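Local structure of 4-oxalocrotonate tautomerase (Thermus thermophilus, 3ABF) at residues M1-G11 against E38-R48. The protein belongs to the tautomerase family of small enzymes, built on a beta-alpha-beta unit and assembled here from six copies of one short chain. Residues are numbered along the deposited sequence; the frame is centred on the assembly and turned at random.
Sequences MVVLKVTLLEG and EVRVILYEVRR. With SO4 (sulfate ion), chain G; SO4 (sulfate ion), chain I.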
ATOM      1  N   MET A   1       4.739   9.632  14.767  1.00 35.22           N
ATOM      2  CA  MET A   1       4.484   9.924  13.327  1.00 31.88           C
ATOM      3  C   MET A   1       3.214   9.256  12.843  1.00 26.99           C
ATOM      4  O   MET A   1       2.931   8.118  13.208  1.00 24.77           O
ATOM      5  CB  MET A   1       5.643   9.432  12.461  1.00 37.90           C
ATOM      6  CG  MET A   1       5.380   9.569  10.958  1.00 40.68           C
ATOM      7  SD  MET A   1       6.689   8.868   9.918  1.00 59.66           S
ATOM      8  CE  MET A   1       6.260   7.115   9.951  1.00 45.87           C
ATOM      9  N   VAL A   2       2.443   9.982  12.036  1.00 25.25           N
ATOM     10  CA  VAL A   2       1.214   9.451  11.456  1.00 21.29           C
ATOM     11  C   VAL A   2       1.301   9.752   9.967  1.00 27.22           C
ATOM     12  O   VAL A   2       1.716  10.848   9.573  1.00 24.41           O
ATOM     13  CB  VAL A   2      -0.052  10.140  12.035  1.00 28.67           C
ATOM     14  CG1 VAL A   2      -1.291   9.693  11.270  1.00 22.58           C
ATOM     15  CG2 VAL A   2      -0.207   9.778  13.516  1.00 38.34           C
ATOM     16  N   VAL A   3       0.944   8.780   9.135  1.00 19.83           N
ATOM     17  CA  VAL A   3       0.985   8.994   7.691  1.00 19.10           C
ATOM     18  C   VAL A   3      -0.422   8.890   7.129  1.00 21.42           C
ATOM     19  O   VAL A   3      -1.130   7.908   7.362  1.00 21.46           O
ATOM     20  CB  VAL A   3       1.883   7.958   6.959  1.00 26.11           C
ATOM     21  CG1 VAL A   3       1.910   8.262   5.451  1.00 22.62           C
ATOM     22  CG2 VAL A   3       3.285   7.985   7.522  1.00 22.17           C
ATOM     23  N   LEU A   4      -0.829   9.920   6.401  1.00 17.22           N
ATOM     24  CA  LEU A   4      -2.138   9.948   5.785  1.00 16.93           C
ATOM     25  C   LEU A   4      -1.914   9.834   4.283  1.00 22.50           C
ATOM     26  O   LEU A   4      -1.305  10.719   3.680  1.00 23.39           O
ATOM     27  CB  LEU A   4      -2.839  11.273   6.085  1.00 22.46           C
ATOM     28  CG  LEU A   4      -2.903  11.686   7.561  1.00 28.79           C
ATOM     29  CD1 LEU A   4      -3.558  13.054   7.677  1.00 37.24           C
ATOM     30  CD2 LEU A   4      -3.676  10.654   8.349  1.00 34.64           C
ATOM     31  N   LYS A   5      -2.390   8.746   3.684  1.00 19.27           N
ATOM     32  CA  LYS A   5      -2.243   8.568   2.247  1.00 19.07           C
ATOM     33  C   LYS A   5      -3.605   8.811   1.643  1.00 18.79           C
ATOM     34  O   LYS A   5      -4.586   8.186   2.040  1.00 20.56           O
ATOM     35  CB  LYS A   5      -1.761   7.148   1.886  1.00 16.70           C
ATOM     36  CG  LYS A   5      -1.442   7.047   0.407  1.00 21.88           C
ATOM     37  CD  LYS A   5      -0.742   5.754  -0.000  1.00 27.27           C
ATOM     38  CE  LYS A   5      -1.726   4.619  -0.138  1.00 34.12           C
ATOM     39  NZ  LYS A   5      -1.104   3.465  -0.851  1.00 41.03           N
ATOM     40  N   VAL A   6      -3.676   9.744   0.703  1.00 16.65           N
ATOM     41  CA  VAL A   6      -4.937  10.065   0.053  1.00 15.19           C
ATOM     42  C   VAL A   6      -4.918   9.535  -1.368  1.00 19.47           C
ATOM     43  O   VAL A   6      -4.065   9.920  -2.163  1.00 21.49           O
ATOM     44  CB  VAL A   6      -5.160  11.593  -0.028  1.00 19.58           C
ATOM     45  CG1 VAL A   6      -6.550  11.895  -0.604  1.00 15.00           C
ATOM     46  CG2 VAL A   6      -4.968  12.227   1.357  1.00 26.40           C
ATOM     47  N   THR A   7      -5.847   8.647  -1.692  1.00 16.36           N
ATOM     48  CA  THR A   7      -5.909   8.127  -3.047  1.00 19.48           C
ATOM     49  C   THR A   7      -7.033   8.881  -3.740  1.00 15.71           C
ATOM     50  O   THR A   7      -8.168   8.880  -3.273  1.00 21.59           O
ATOM     51  CB  THR A   7      -6.178   6.616  -3.051  1.00 15.49           C
ATOM     52  OG1 THR A   7      -5.119   5.952  -2.351  1.00 19.86           O
ATOM     53  CG2 THR A   7      -6.229   6.082  -4.473  1.00 24.68           C
ATOM     54  N   LEU A   8      -6.695   9.564  -4.834  1.00 15.40           N
ATOM     55  CA  LEU A   8      -7.672  10.341  -5.593  1.00 20.28           C
ATOM     56  C   LEU A   8      -7.224  10.472  -7.040  1.00 21.16           C
ATOM     57  O   LEU A   8      -6.064  10.230  -7.356  1.00 17.96           O
ATOM     58  CB  LEU A   8      -7.828  11.742  -4.990  1.00 20.29           C
ATOM     59  CG  LEU A   8      -6.652  12.719  -5.134  1.00 21.83           C
ATOM     60  CD1 LEU A   8      -7.050  14.054  -4.536  1.00 25.11           C
ATOM     61  CD2 LEU A   8      -5.400  12.187  -4.440  1.00 31.09           C
ATOM     62  N   LEU A   9      -8.142  10.862  -7.918  1.00 24.80           N
ATOM     63  CA  LEU A   9      -7.810  11.017  -9.325  1.00 21.67           C
ATOM     64  C   LEU A   9      -6.893  12.205  -9.504  1.00 25.03           C
ATOM     65  O   LEU A   9      -7.051  13.227  -8.827  1.00 21.10           O
ATOM     66  CB  LEU A   9      -9.078  11.212 -10.161  1.00 25.41           C
ATOM     67  CG  LEU A   9      -9.975   9.984 -10.363  1.00 24.66           C
ATOM     68  CD1 LEU A   9     -11.263  10.413 -11.052  1.00 27.59           C
ATOM     69  CD2 LEU A   9      -9.247   8.932 -11.202  1.00 22.85           C
ATOM     70  N   GLU A  10      -5.944  12.067 -10.429  1.00 19.71           N
ATOM     71  CA  GLU A  10      -4.985  13.114 -10.725  1.00 20.41           C
ATOM     72  C   GLU A  10      -5.701  14.317 -11.341  1.00 24.00           C
ATOM     73  O   GLU A  10      -6.748  14.162 -11.964  1.00 26.90           O
ATOM     74  CB  GLU A  10      -3.926  12.576 -11.698  1.00 25.71           C
ATOM     75  CG  GLU A  10      -2.736  13.498 -11.899  1.00 27.55           C
ATOM     76  CD  GLU A  10      -1.541  12.796 -12.546  1.00 30.44           C
ATOM     77  OE1 GLU A  10      -0.506  13.460 -12.740  1.00 25.74           O
ATOM     78  OE2 GLU A  10      -1.629  11.585 -12.857  1.00 30.21           O
ATOM     79  N   GLY A  11      -5.151  15.512 -11.160  1.00 26.37           N
ATOM     80  CA  GLY A  11      -5.779  16.671 -11.770  1.00 32.28           C
ATOM     81  C   GLY A  11      -6.173  17.839 -10.888  1.00 40.42           C
ATOM     82  O   GLY A  11      -6.364  18.950 -11.388  1.00 43.31           O
ATOM     83  N   GLU A  38       5.369  15.666  12.503  1.00 45.98           N
ATOM     84  CA  GLU A  38       5.179  14.218  12.511  1.00 36.49           C
ATOM     85  C   GLU A  38       3.950  13.730  11.750  1.00 35.85           C
ATOM     86  O   GLU A  38       3.663  12.535  11.726  1.00 37.84           O
ATOM     87  CB  GLU A  38       5.146  13.705  13.957  1.00 42.33           C
ATOM     88  CG  GLU A  38       6.508  13.740  14.639  1.00 53.82           C
ATOM     89  CD  GLU A  38       7.477  12.709  14.079  1.00 62.17           C
ATOM     90  OE1 GLU A  38       8.703  12.895  14.222  1.00 66.27           O
ATOM     91  OE2 GLU A  38       7.016  11.699  13.505  1.00 65.64           O
ATOM     92  N   VAL A  39       3.219  14.652  11.138  1.00 25.08           N
ATOM     93  CA  VAL A  39       2.055  14.285  10.348  1.00 30.44           C
ATOM     94  C   VAL A  39       2.496  14.409   8.890  1.00 32.21           C
ATOM     95  O   VAL A  39       2.816  15.507   8.417  1.00 30.54           O
ATOM     96  CB  VAL A  39       0.869  15.225  10.628  1.00 34.34           C
ATOM     97  CG1 VAL A  39      -0.287  14.899   9.703  1.00 23.62           C
ATOM     98  CG2 VAL A  39       0.433  15.082  12.081  1.00 38.99           C
ATOM     99  N   ARG A  40       2.547  13.278   8.193  1.00 23.58           N
ATOM    100  CA  ARG A  40       2.966  13.260   6.795  1.00 21.28           C
ATOM    101  C   ARG A  40       1.762  12.955   5.927  1.00 21.28           C
ATOM    102  O   ARG A  40       0.945  12.100   6.261  1.00 20.82           O
ATOM    103  CB  ARG A  40       4.024  12.178   6.554  1.00 21.11           C
ATOM    104  CG  ARG A  40       5.197  12.181   7.534  1.00 29.96           C
ATOM    105  CD  ARG A  40       6.036  13.433   7.431  1.00 39.54           C
ATOM    106  NE  ARG A  40       6.761  13.503   6.166  1.00 53.98           N
ATOM    107  CZ  ARG A  40       8.062  13.764   6.062  1.00 54.34           C
ATOM    108  NH1 ARG A  40       8.789  13.978   7.153  1.00 52.97           N
ATOM    109  NH2 ARG A  40       8.639  13.818   4.870  1.00 39.71           N
ATOM    110  N   VAL A  41       1.644  13.661   4.813  1.00 17.40           N
ATOM    111  CA  VAL A  41       0.546  13.409   3.903  1.00 17.44           C
ATOM    112  C   VAL A  41       1.123  13.068   2.542  1.00 22.43           C
ATOM    113  O   VAL A  41       2.039  13.731   2.050  1.00 21.01           O
ATOM    114  CB  VAL A  41      -0.390  14.621   3.764  1.00 26.00           C
ATOM    115  CG1 VAL A  41      -1.524  14.281   2.801  1.00 25.80           C
ATOM    116  CG2 VAL A  41      -0.976  14.984   5.133  1.00 23.26           C
ATOM    117  N   ILE A  42       0.599  12.007   1.949  1.00 17.37           N
ATOM    118  CA  ILE A  42       1.049  11.593   0.633  1.00 20.38           C
ATOM    119  C   ILE A  42      -0.174  11.578  -0.258  1.00 21.64           C
ATOM    120  O   ILE A  42      -1.217  11.004   0.102  1.00 17.82           O
ATOM    121  CB  ILE A  42       1.662  10.173   0.658  1.00 20.68           C
ATOM    122  CG1 ILE A  42       2.944  10.170   1.492  1.00 24.49           C
ATOM    123  CG2 ILE A  42       1.949   9.710  -0.778  1.00 21.65           C
ATOM    124  CD1 ILE A  42       3.555   8.777   1.682  1.00 28.70           C
ATOM    125  N   LEU A  43      -0.056  12.216  -1.415  1.00 12.31           N
ATOM    126  CA  LEU A  43      -1.151  12.235  -2.353  1.00 19.36           C
ATOM    127  C   LEU A  43      -0.820  11.211  -3.420  1.00 24.08           C
ATOM    128  O   LEU A  43       0.124  11.379  -4.200  1.00 19.45           O
ATOM    129  CB  LEU A  43      -1.325  13.634  -2.972  1.00 16.57           C
ATOM    130  CG  LEU A  43      -1.584  14.767  -1.966  1.00 25.63           C
ATOM    131  CD1 LEU A  43      -1.863  16.070  -2.701  1.00 25.90           C
ATOM    132  CD2 LEU A  43      -2.783  14.417  -1.099  1.00 24.06           C
ATOM    133  N   TYR A  44      -1.571  10.122  -3.406  1.00 19.46           N
ATOM    134  CA  TYR A  44      -1.400   9.055  -4.383  1.00 15.72           C
ATOM    135  C   TYR A  44      -2.434   9.351  -5.462  1.00 17.46           C
ATOM    136  O   TYR A  44      -3.585   8.970  -5.336  1.00 18.29           O
ATOM    137  CB  TYR A  44      -1.697   7.706  -3.740  1.00 16.72           C
ATOM    138  CG  TYR A  44      -1.712   6.546  -4.711  1.00 22.61           C
ATOM    139  CD1 TYR A  44      -2.490   5.415  -4.454  1.00 24.46           C
ATOM    140  CD2 TYR A  44      -0.983   6.586  -5.897  1.00 27.24           C
ATOM    141  CE1 TYR A  44      -2.547   4.361  -5.353  1.00 34.62           C
ATOM    142  CE2 TYR A  44      -1.041   5.524  -6.814  1.00 32.71           C
ATOM    143  CZ  TYR A  44      -1.825   4.422  -6.531  1.00 34.11           C
ATOM    144  OH  TYR A  44      -1.908   3.370  -7.422  1.00 38.07           O
ATOM    145  N   GLU A  45      -2.010  10.048  -6.511  1.00 16.23           N
ATOM    146  CA  GLU A  45      -2.906  10.424  -7.592  1.00 16.68           C
ATOM    147  C   GLU A  45      -2.922   9.343  -8.659  1.00 19.61           C
ATOM    148  O   GLU A  45      -1.874   8.973  -9.220  1.00 18.99           O
ATOM    149  CB  GLU A  45      -2.455  11.761  -8.194  1.00 20.44           C
ATOM    150  CG  GLU A  45      -2.529  12.928  -7.213  1.00 18.57           C
ATOM    151  CD  GLU A  45      -2.012  14.224  -7.810  1.00 27.89           C
ATOM    152  OE1 GLU A  45      -0.785  14.472  -7.768  1.00 25.07           O
ATOM    153  OE2 GLU A  45      -2.836  14.990  -8.345  1.00 32.28           O
ATOM    154  N   VAL A  46      -4.110   8.838  -8.948  1.00 15.53           N
ATOM    155  CA  VAL A  46      -4.229   7.779  -9.933  1.00 24.06           C
ATOM    156  C   VAL A  46      -4.854   8.300 -11.213  1.00 22.94           C
ATOM    157  O   VAL A  46      -5.693   9.201 -11.197  1.00 22.37           O
ATOM    158  CB  VAL A  46      -5.041   6.594  -9.380  1.00 23.03           C
ATOM    159  CG1 VAL A  46      -4.463   6.171  -8.034  1.00 26.49           C
ATOM    160  CG2 VAL A  46      -6.488   6.970  -9.233  1.00 30.80           C
ATOM    161  N   ARG A  47      -4.420   7.738 -12.330  1.00 20.05           N
ATOM    162  CA  ARG A  47      -4.937   8.166 -13.610  1.00 17.55           C
ATOM    163  C   ARG A  47      -6.267   7.496 -13.882  1.00 16.27           C
ATOM    164  O   ARG A  47      -6.588   6.475 -13.294  1.00 14.23           O
ATOM    165  CB  ARG A  47      -3.909   7.873 -14.706  1.00 20.98           C
ATOM    166  CG  ARG A  47      -2.586   8.619 -14.442  1.00 25.97           C
ATOM    167  CD  ARG A  47      -1.805   8.838 -15.718  1.00 28.12           C
ATOM    168  NE  ARG A  47      -1.241   7.592 -16.231  1.00 39.17           N
ATOM    169  CZ  ARG A  47      -0.137   7.024 -15.756  1.00 42.36           C
ATOM    170  NH1 ARG A  47       0.302   5.889 -16.288  1.00 29.91           N
ATOM    171  NH2 ARG A  47       0.527   7.594 -14.752  1.00 35.45           N
ATOM    172  N   ARG A  48      -7.053   8.078 -14.776  1.00 22.36           N
ATOM    173  CA  ARG A  48      -8.363   7.517 -15.076  1.00 17.24           C
ATOM    174  C   ARG A  48      -8.342   6.112 -15.657  1.00 19.33           C
ATOM    175  O   ARG A  48      -9.313   5.377 -15.504  1.00 18.25           O
ATOM    176  CB  ARG A  48      -9.134   8.470 -15.990  1.00 24.70           C
ATOM    177  CG  ARG A  48      -9.647   9.703 -15.249  1.00 26.44           C
ATOM    178  CD  ARG A  48     -10.414  10.617 -16.188  1.00 49.32           C
ATOM    179  NE  ARG A  48     -11.194  11.624 -15.474  1.00 56.71           N
ATOM    180  CZ  ARG A  48     -10.680  12.493 -14.613  1.00 50.32           C
ATOM    181  NH1 ARG A  48     -11.462  13.378 -14.009  1.00 63.64           N
ATOM    182  NH2 ARG A  48      -9.389  12.474 -14.350  1.00 51.10           N
TER
HETATM  183  S   SO4 G  71      -3.248   0.654  -0.496  1.00 46.57           S
HETATM  184  O1  SO4 G  71      -2.240   0.928  -1.532  1.00 55.02           O
HETATM  185  O2  SO4 G  71      -3.011  -0.663   0.117  1.00 54.03           O
HETATM  186  O3  SO4 G  71      -3.161   1.698   0.538  1.00 54.60           O
HETATM  187  O4  SO4 G  71      -4.589   0.683  -1.104  1.00 58.31           O
HETATM  188  S   SO4 I  72       1.663   2.338   1.526  1.00 43.13           S
HETATM  189  O1  SO4 I  72       3.112   2.348   1.726  1.00 45.50           O
HETATM  190  O2  SO4 I  72       1.200   0.950   1.385  1.00 53.32           O
HETATM  191  O3  SO4 I  72       0.990   2.950   2.678  1.00 50.39           O
HETATM  192  O4  SO4 I  72       1.348   3.103   0.306  1.00 54.77           O
HETATM  193  O   HOH W   1      -5.475  15.210  -7.955  1.00 26.10           O
HETATM  194  O   HOH W   2      -2.544  16.926 -10.096  1.00 40.99           O
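Val6 and Leu43 stand next to each other on one face of the two-stranded sheet. The CD2 branch of Leu43 leans across and fits against Val6, with Leu43 CD2 3.8 Å from Val6 CB. Further along this face, Leu4 CD1 reaches into the notch formed by Val39 CG1 and Val41 CG2, passing 4.1 Å from Val41 CG2. With chi1 at -52°, Leu4 CG stands beside the backbone N, and from there CD1 meets the two valines. Nine backbone hydrogen bonds join the two parallel strands, from Val2 N to Glu38 O through to Glu10 N to Val46 O. They are the two strands of a beta-alpha-beta unit, the core of the tautomerase fold, joined through helix 14-31, which covers the face of Val6, Val39, Val41 and Leu43. The sheet continues on into two neighbouring subunits.

On the other face, Val3 CG1 meets Ile42 CD1 at 4.1 Å. Thr7 lies alongside Tyr44, with OG1 at the ring edge, 3.4 Å from Tyr44 CD1. Thr7 CG2 touches Val46 CG1, which itself rests over one face of the Tyr44 ring, offset toward its rim. Lys5 starts on this face too. Its chain runs extended to CD, then turns at chi3 (80°) and ends with NZ donating to both sulfates, at 2.9 Å to O1 of the chain G ion and 2.7 Å to O4 of the chain I ion. Lys5 residues of other subunits share these ions.

Near the strand ends, Leu9 CD2 packs on Val46 CG2 at 3.9 Å. The CD1 methyl of Leu9 sits squarely above the flat Arg48 guanidinium. Water 1 bridges Leu9 O and Glu45 OE2, while Glu45 OE1 is held by Gln50 of the third subunit and by Lys17 of the same chain.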